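Local coordinates for protein agmatinase (Burkholderia thailandensis, PDB 4DZ4) that probably hydrolyses agmatine to putrescine and urea, as expected of a manganese-dependent agmatinase of the arginase family, at residues Thr228-Arg231 with Ile232-Ile235; Asp311-Cys314 with Leu315-Gln318; Arg203-Asn206 with Asp207-Gly211. All blocks are in the same frame, centred on the assembly; numbering follows the deposited sequence.

Interaction 1: Thr228-Arg231 with Ile232-Ile235; sequences TLER and IESI
Along one side of helix 225-236, T228 meets I232 and R231 meets I235, each pair a single turn apart. The apolar contacts are light: T228 CG2 lies 4.1 Å from I232 CD1, and R231 CG comes to 3.8 Å from I235 CD1. R231 makes its contact with the aliphatic part of its chain, because CG stands anti to the backbone N (chi1 -178°) and the bends that follow carry the guanidinium off on the exposed side. Apolar I232 and I235 suit the side facing the sheet, where both pack on V198 of strand 198-202; T228 and I232 also reach V200. The helix thus covers part of the parallel sheet of this alpha/beta arginase fold, with L278 touching both L229 and I232. Backbone bonds follow the alpha-helical i to i+4 pattern: I232 N donates to T228 O at 2.9 Å and I235 N to R231 O at 3.0 Å, with E233 N to L229 O and S234 N to E230 O between them. Among polar side chains, T228 turns OG1 back to the carbonyl of G224. E230 and E233 bring no charged atoms into contact; E230 OE2 and E233 OE1 stay 5.6 Å apart, on the outer side where acidic residues can meet water.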
loop_
_atom_site.group_PDB
_atom_site.type_symbol
_atom_site.label_atom_id
_atom_site.label_comp_id
_atom_site.label_asym_id
_atom_site.label_seq_id
_atom_site.Cartn_x
_atom_site.Cartn_y
_atom_site.Cartn_z
ATOM N N THR B 228 -27.417 11.174 21.283
ATOM C CA THR B 228 -26.596 12.222 20.676
ATOM C C THR B 228 -27.456 13.033 19.718
ATOM O O THR B 228 -27.473 14.263 19.750
ATOM C CB THR B 228 -25.420 11.593 19.906
ATOM O OG1 THR B 228 -24.600 10.855 20.830
ATOM C CG2 THR B 228 -24.597 12.658 19.221
ATOM N N LEU B 229 -28.183 12.308 18.876
ATOM C CA LEU B 229 -29.074 12.906 17.920
ATOM C C LEU B 229 -30.100 13.798 18.626
ATOM O O LEU B 229 -30.392 14.906 18.174
ATOM C CB LEU B 229 -29.739 11.772 17.150
ATOM C CG LEU B 229 -30.986 11.955 16.344
ATOM C CD1 LEU B 229 -30.678 13.019 15.292
ATOM C CD2 LEU B 229 -31.231 10.595 15.721
ATOM N N GLU B 230 -30.641 13.317 19.739
ATOM C CA GLU B 230 -31.660 14.081 20.461
ATOM C C GLU B 230 -31.086 15.332 21.127
ATOM O O GLU B 230 -31.734 16.388 21.155
ATOM C CB GLU B 230 -32.443 13.175 21.429
ATOM C CG GLU B 230 -33.281 12.142 20.669
ATOM C CD GLU B 230 -34.001 11.142 21.560
ATOM O OE1 GLU B 230 -33.816 11.195 22.796
ATOM O OE2 GLU B 230 -34.758 10.294 21.028
ATOM N N ARG B 231 -29.845 15.230 21.611
ATOM C CA ARG B 231 -29.171 16.388 22.185
ATOM C C ARG B 231 -28.889 17.463 21.104
ATOM O O ARG B 231 -29.091 18.654 21.358
ATOM C CB ARG B 231 -27.875 15.976 22.926
ATOM C CG ARG B 231 -27.131 17.140 23.592
ATOM C CD ARG B 231 -27.922 17.835 24.703
ATOM N NE ARG B 231 -28.159 16.927 25.823
ATOM C CZ ARG B 231 -27.278 16.685 26.792
ATOM N NH1 ARG B 231 -26.103 17.304 26.805
ATOM N NH2 ARG B 231 -27.583 15.827 27.763
ATOM N N ILE B 232 -28.437 17.038 19.916
ATOM C CA ILE B 232 -28.270 17.949 18.765
ATOM C C ILE B 232 -29.570 18.706 18.445
ATOM O O ILE B 232 -29.573 19.933 18.348
ATOM C CB ILE B 232 -27.731 17.220 17.494
ATOM C CG1 ILE B 232 -26.307 16.681 17.745
ATOM C CG2 ILE B 232 -27.829 18.126 16.266
ATOM C CD1 ILE B 232 -25.819 15.656 16.735
ATOM N N GLU B 233 -30.673 17.970 18.328
ATOM C CA GLU B 233 -31.972 18.577 18.014
ATOM C C GLU B 233 -32.365 19.603 19.068
ATOM O O GLU B 233 -32.862 20.696 18.751
ATOM C CB GLU B 233 -33.049 17.501 17.949
ATOM C CG GLU B 233 -32.912 16.555 16.778
ATOM C CD GLU B 233 -34.066 15.580 16.746
ATOM O OE1 GLU B 233 -34.100 14.670 17.604
ATOM O OE2 GLU B 233 -34.965 15.746 15.896
ATOM N N SER B 234 -32.107 19.260 20.328
ATOM C CA SER B 234 -32.427 20.120 21.453
ATOM C C SER B 234 -31.641 21.435 21.409
ATOM O O SER B 234 -32.166 22.512 21.700
ATOM C CB SER B 234 -32.142 19.405 22.768
ATOM O OG SER B 234 -32.643 20.197 23.826
ATOM N N ILE B 235 -30.377 21.333 21.018
ATOM C CA ILE B 235 -29.497 22.494 20.970
ATOM C C ILE B 235 -29.842 23.446 19.809
ATOM O O ILE B 235 -29.917 24.667 20.003
ATOM C CB ILE B 235 -28.020 22.039 20.888
ATOM C CG1 ILE B 235 -27.587 21.476 22.244
ATOM C CG2 ILE B 235 -27.122 23.201 20.449
ATOM C CD1 ILE B 235 -26.364 20.583 22.222
#

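Interaction 2: Asp311-Cys314 with Leu315-Gln318; sequences DLLC and LWRQ
Four successive backbone bonds join D311-C314 to L315-Q318 within helix 300-323: the carbonyls of D311, L312, L313 and C314 accept from the amides four residues on, and L315 N to D311 O and R317 N to L313 O both measure 2.9 Å. The indole of W316 lies back along the helix, its CG anti to the carbonyl carbon (chi1 -77°). W316 CE3 passes 4.2 Å from L313 CD2, and W316 CZ3 reaches 4.3 Å from L312 CB. Leucine suits both positions, L313 offering a methyl branch and L312 its CB to the broad ring, and L312 CD2 also approaches L315 CD1 at 4.3 Å. The ring's one polar atom, NE1, is satisfied by the carbonyl of L283 in strand 282-289. Buried D311 has a partner for each oxygen: W88 NE1 donates to OD1, and R276 forms a salt bridge with OD2. At the other end R317 NH1 donates to Q318 OE1 at 2.8 Å, a somewhat bent bond of 137°, while R317 NE forms a salt bridge with D95 and the R317 guanidinium a cation-pi contact with F90. The chemistry implies an apolar face of L312, L313 and W316 against the sheet, with the indole N-H and both D311 oxygens satisfied; for D311, the arginine and indole N-H would probably stabilise the carboxylate as an anion.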
loop_
_atom_site.group_PDB
_atom_site.type_symbol
_atom_site.label_atom_id
_atom_site.label_comp_id
_atom_site.label_asym_id
_atom_site.label_seq_id
_atom_site.Cartn_x
_atom_site.Cartn_y
_atom_site.Cartn_z
ATOM N N ASP B 311 -26.547 10.589 2.697
ATOM C CA ASP B 311 -27.581 10.797 3.713
ATOM C C ASP B 311 -28.020 12.248 3.853
ATOM O O ASP B 311 -29.206 12.498 4.075
ATOM C CB ASP B 311 -27.154 10.168 5.040
ATOM C CG ASP B 311 -27.232 8.634 4.991
ATOM O OD1 ASP B 311 -28.116 8.102 4.286
ATOM O OD2 ASP B 311 -26.421 7.954 5.664
ATOM N N LEU B 312 -27.091 13.194 3.696
ATOM C CA LEU B 312 -27.452 14.618 3.650
ATOM C C LEU B 312 -28.414 14.916 2.488
ATOM O O LEU B 312 -29.423 15.618 2.674
ATOM C CB LEU B 312 -26.190 15.516 3.592
ATOM C CG LEU B 312 -25.357 15.460 4.891
ATOM C CD1 LEU B 312 -23.969 16.025 4.656
ATOM C CD2 LEU B 312 -26.071 16.227 6.011
ATOM N N LEU B 313 -28.119 14.386 1.294
ATOM C CA LEU B 313 -29.070 14.521 0.170
ATOM C C LEU B 313 -30.453 13.960 0.525
ATOM O O LEU B 313 -31.462 14.553 0.183
ATOM C CB LEU B 313 -28.573 13.843 -1.113
ATOM C CG LEU B 313 -27.275 14.482 -1.636
ATOM C CD1 LEU B 313 -26.775 13.752 -2.877
ATOM C CD2 LEU B 313 -27.530 15.937 -1.975
ATOM N N CYS B 314 -30.483 12.816 1.187
ATOM C CA CYS B 314 -31.751 12.179 1.493
ATOM C C CYS B 314 -32.544 13.008 2.487
ATOM O O CYS B 314 -33.765 13.083 2.376
ATOM C CB CYS B 314 -31.506 10.743 1.982
ATOM S SG CYS B 314 -30.966 9.626 0.670
ATOM N N LEU B 315 -31.849 13.640 3.439
ATOM C CA LEU B 315 -32.500 14.551 4.390
ATOM C C LEU B 315 -33.176 15.686 3.630
ATOM O O LEU B 315 -34.340 16.006 3.901
ATOM C CB LEU B 315 -31.532 15.114 5.415
ATOM C CG LEU B 315 -31.022 14.107 6.465
ATOM C CD1 LEU B 315 -29.887 14.735 7.262
ATOM C CD2 LEU B 315 -32.157 13.703 7.393
ATOM N N TRP B 316 -32.460 16.269 2.666
ATOM C CA TRP B 316 -33.082 17.300 1.830
ATOM C C TRP B 316 -34.246 16.811 0.988
ATOM O O TRP B 316 -35.228 17.549 0.820
ATOM C CB TRP B 316 -32.037 18.028 0.987
ATOM C CG TRP B 316 -31.232 19.046 1.765
ATOM C CD1 TRP B 316 -31.696 20.050 2.628
ATOM C CD2 TRP B 316 -29.765 19.217 1.739
ATOM N NE1 TRP B 316 -30.644 20.792 3.134
ATOM C CE2 TRP B 316 -29.462 20.353 2.634
ATOM C CE3 TRP B 316 -28.721 18.565 1.093
ATOM C CZ2 TRP B 316 -28.150 20.788 2.863
ATOM C CZ3 TRP B 316 -27.404 19.015 1.330
ATOM C CH2 TRP B 316 -27.137 20.124 2.170
ATOM N N ARG B 317 -34.150 15.589 0.445
ATOM C CA ARG B 317 -35.261 15.008 -0.345
ATOM C C ARG B 317 -36.485 14.945 0.557
ATOM O O ARG B 317 -37.583 15.316 0.140
ATOM C CB ARG B 317 -34.913 13.609 -0.888
ATOM C CG ARG B 317 -35.931 13.021 -1.867
ATOM C CD ARG B 317 -37.036 12.284 -1.116
ATOM N NE ARG B 317 -38.127 11.882 -1.991
ATOM C CZ ARG B 317 -39.176 11.158 -1.600
ATOM N NH1 ARG B 317 -39.283 10.750 -0.346
ATOM N NH2 ARG B 317 -40.132 10.858 -2.462
ATOM N N GLN B 318 -36.293 14.490 1.791
ATOM C CA GLN B 318 -37.420 14.357 2.722
ATOM C C GLN B 318 -38.056 15.689 3.091
ATOM O O GLN B 318 -39.298 15.775 3.175
ATOM C CB GLN B 318 -37.016 13.592 3.987
ATOM C CG GLN B 318 -36.736 12.111 3.761
ATOM C CD GLN B 318 -37.960 11.307 3.323
ATOM O OE1 GLN B 318 -38.491 11.503 2.223
ATOM N NE2 GLN B 318 -38.407 10.382 4.179
#

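Interaction 3: Arg203-Asn206 with Asp207-Gly211; sequences RTWN and DDYLG. With EDO (1,2-ethanediol), chain R.
The loop that leaves the C-terminal end of strand 198-202, beside the manganese site, and leads to strand 213-216 folds back so that Y209 reaches across T204, W205 and N206. Its hydroxyl donates to T204 O at 2.8 Å, the carbonyl lying at the ring edge, and accepts a weak bond from N206 N. Tyrosine suits this place because one ring supplies both a polar end and a face: N206 CB sits over that face, 3.9 Å from the ring centroid, in a CH-pi contact offset toward the rim. With CG anti to the backbone N (chi1 -171°), the N206 amide turns toward the next residues, and OD1 accepts from D208 N at 3.0 Å. The N-H points nearly straight at it, at 168°, although the donor stands well above the carbonyl plane.

W205 offers its indole edge to D207, NE1 donating to OD1 at 2.9 Å. The carboxylate oxygen lies in the ring plane, but the indole approaches from above the carboxylate, the two planes being 76° apart. A 1,2-ethanediol, probably from the crystallisation liquor, spans the same turn: O1 accepts from D207 N at 3.0 Å and O2 donates to W205 O, while N84 of the second subunit also binds the diol. That subunit packs L83 on T204 and Y86 on Y209. Further on, D208 OD1 accepts from L210 N at 3.0 Å, an Asx turn. T204 OG1 is hydrogen-bonded to A164 O, and the T204 side chain touches H165, a manganese ligand. A loop leaving the C-terminal end of a parallel strand is typical of where alpha/beta folds such as the arginases place their active sites.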
loop_
_atom_site.group_PDB
_atom_site.type_symbol
_atom_site.label_atom_id
_atom_site.label_comp_id
_atom_site.label_asym_id
_atom_site.label_seq_id
_atom_site.Cartn_x
_atom_site.Cartn_y
_atom_site.Cartn_z
ATOM N N ARG B 203 -12.253 14.987 20.735
ATOM C CA ARG B 203 -11.336 14.229 21.582
ATOM C C ARG B 203 -9.950 14.868 21.557
ATOM O O ARG B 203 -8.917 14.176 21.689
ATOM C CB ARG B 203 -11.307 12.750 21.185
ATOM C CG ARG B 203 -11.083 12.469 19.712
ATOM C CD ARG B 203 -11.325 10.984 19.441
ATOM N NE ARG B 203 -11.016 10.570 18.055
ATOM C CZ ARG B 203 -11.794 10.736 16.981
ATOM N NH1 ARG B 203 -11.388 10.241 15.807
ATOM N NH2 ARG B 203 -12.975 11.358 17.050
ATOM N N THR B 204 -9.939 16.210 21.484
ATOM C CA THR B 204 -8.712 16.981 21.646
ATOM C C THR B 204 -9.025 18.206 22.487
ATOM O O THR B 204 -10.197 18.617 22.583
ATOM C CB THR B 204 -8.086 17.433 20.309
ATOM O OG1 THR B 204 -9.082 18.007 19.453
ATOM C CG2 THR B 204 -7.416 16.230 19.602
ATOM N N TRP B 205 -7.985 18.751 23.102
ATOM C CA TRP B 205 -8.158 19.732 24.173
ATOM C C TRP B 205 -8.027 21.163 23.729
ATOM O O TRP B 205 -7.075 21.515 23.033
ATOM C CB TRP B 205 -7.140 19.493 25.297
ATOM C CG TRP B 205 -7.374 20.445 26.444
ATOM C CD1 TRP B 205 -6.702 21.628 26.716
ATOM C CD2 TRP B 205 -8.426 20.362 27.437
ATOM N NE1 TRP B 205 -7.222 22.241 27.829
ATOM C CE2 TRP B 205 -8.267 21.540 28.303
ATOM C CE3 TRP B 205 -9.438 19.434 27.715
ATOM C CZ2 TRP B 205 -9.103 21.780 29.389
ATOM C CZ3 TRP B 205 -10.274 19.693 28.819
ATOM C CH2 TRP B 205 -10.100 20.827 29.636
ATOM N N ASN B 206 -8.946 22.002 24.209
ATOM C CA ASN B 206 -8.821 23.466 24.078
ATOM C C ASN B 206 -9.104 24.081 25.442
ATOM O O ASN B 206 -10.041 23.667 26.134
ATOM C CB ASN B 206 -9.847 23.963 23.045
ATOM C CG ASN B 206 -9.671 25.430 22.648
ATOM O OD1 ASN B 206 -8.928 26.209 23.254
ATOM N ND2 ASN B 206 -10.417 25.818 21.614
ATOM N N ASP B 207 -8.271 25.037 25.845
ATOM C CA ASP B 207 -8.484 25.784 27.093
ATOM C C ASP B 207 -9.783 26.619 27.036
ATOM O O ASP B 207 -10.327 27.019 28.072
ATOM C CB ASP B 207 -7.298 26.713 27.392
ATOM C CG ASP B 207 -6.059 25.966 27.883
ATOM O OD1 ASP B 207 -6.180 24.848 28.457
ATOM O OD2 ASP B 207 -4.953 26.527 27.714
ATOM N N ASP B 208 -10.261 26.904 25.838
ATOM C CA ASP B 208 -11.447 27.754 25.702
ATOM C C ASP B 208 -12.274 27.327 24.482
ATOM O O ASP B 208 -11.971 27.707 23.356
ATOM C CB ASP B 208 -11.017 29.230 25.641
ATOM C CG ASP B 208 -12.183 30.191 25.639
ATOM O OD1 ASP B 208 -13.345 29.755 25.661
ATOM O OD2 ASP B 208 -11.915 31.409 25.610
ATOM N N TYR B 209 -13.317 26.545 24.725
ATOM C CA TYR B 209 -14.171 26.021 23.661
ATOM C C TYR B 209 -15.228 27.059 23.257
ATOM O O TYR B 209 -16.139 26.748 22.458
ATOM C CB TYR B 209 -14.866 24.714 24.100
ATOM C CG TYR B 209 -13.959 23.496 24.185
ATOM C CD1 TYR B 209 -13.560 22.806 23.030
ATOM C CD2 TYR B 209 -13.508 23.029 25.423
ATOM C CE1 TYR B 209 -12.735 21.676 23.114
ATOM C CE2 TYR B 209 -12.698 21.910 25.522
ATOM C CZ TYR B 209 -12.304 21.236 24.367
ATOM O OH TYR B 209 -11.482 20.120 24.513
ATOM N N LEU B 210 -15.114 28.260 23.830
ATOM C CA LEU B 210 -15.936 29.434 23.425
ATOM C C LEU B 210 -17.443 29.268 23.709
ATOM O O LEU B 210 -18.288 29.917 23.088
ATOM C CB LEU B 210 -15.705 29.782 21.942
ATOM C CG LEU B 210 -14.264 30.011 21.445
ATOM C CD1 LEU B 210 -14.255 30.203 19.928
ATOM C CD2 LEU B 210 -13.582 31.162 22.172
ATOM N N GLY B 211 -17.778 28.394 24.651
ATOM C CA GLY B 211 -19.176 28.188 25.037
ATOM C C GLY B 211 -19.968 27.295 24.083
ATOM O O GLY B 211 -21.177 27.174 24.231
HETATM C C1 EDO R . -4.609 24.496 24.886
HETATM O O1 EDO R . -5.794 25.051 24.242
HETATM C C2 EDO R . -3.801 23.540 23.994
HETATM O O2 EDO R . -4.275 22.175 24.074
#

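In the fold
Following the chain from the N terminus, interaction 3 comes first, in the loop joining strands 198-202 and 213-216, then interaction 1 on helix 225-236, and last interaction 2 on helix 300-323. Each is local and ends before the next begins, so none nests or crosses; only interaction 3 shapes a loop, the others being turns of helix. Strand 198-202 links interactions 3 and 1: it leads into the loop of interaction 3, and its valines receive the helix of interaction 1. Interaction 2 packs on strands 131-136 and 282-289, nearer the middle of the same sheet. The centres of interactions 2 and 3 are about 31 Å apart, and interaction 3 alone meets a second subunit.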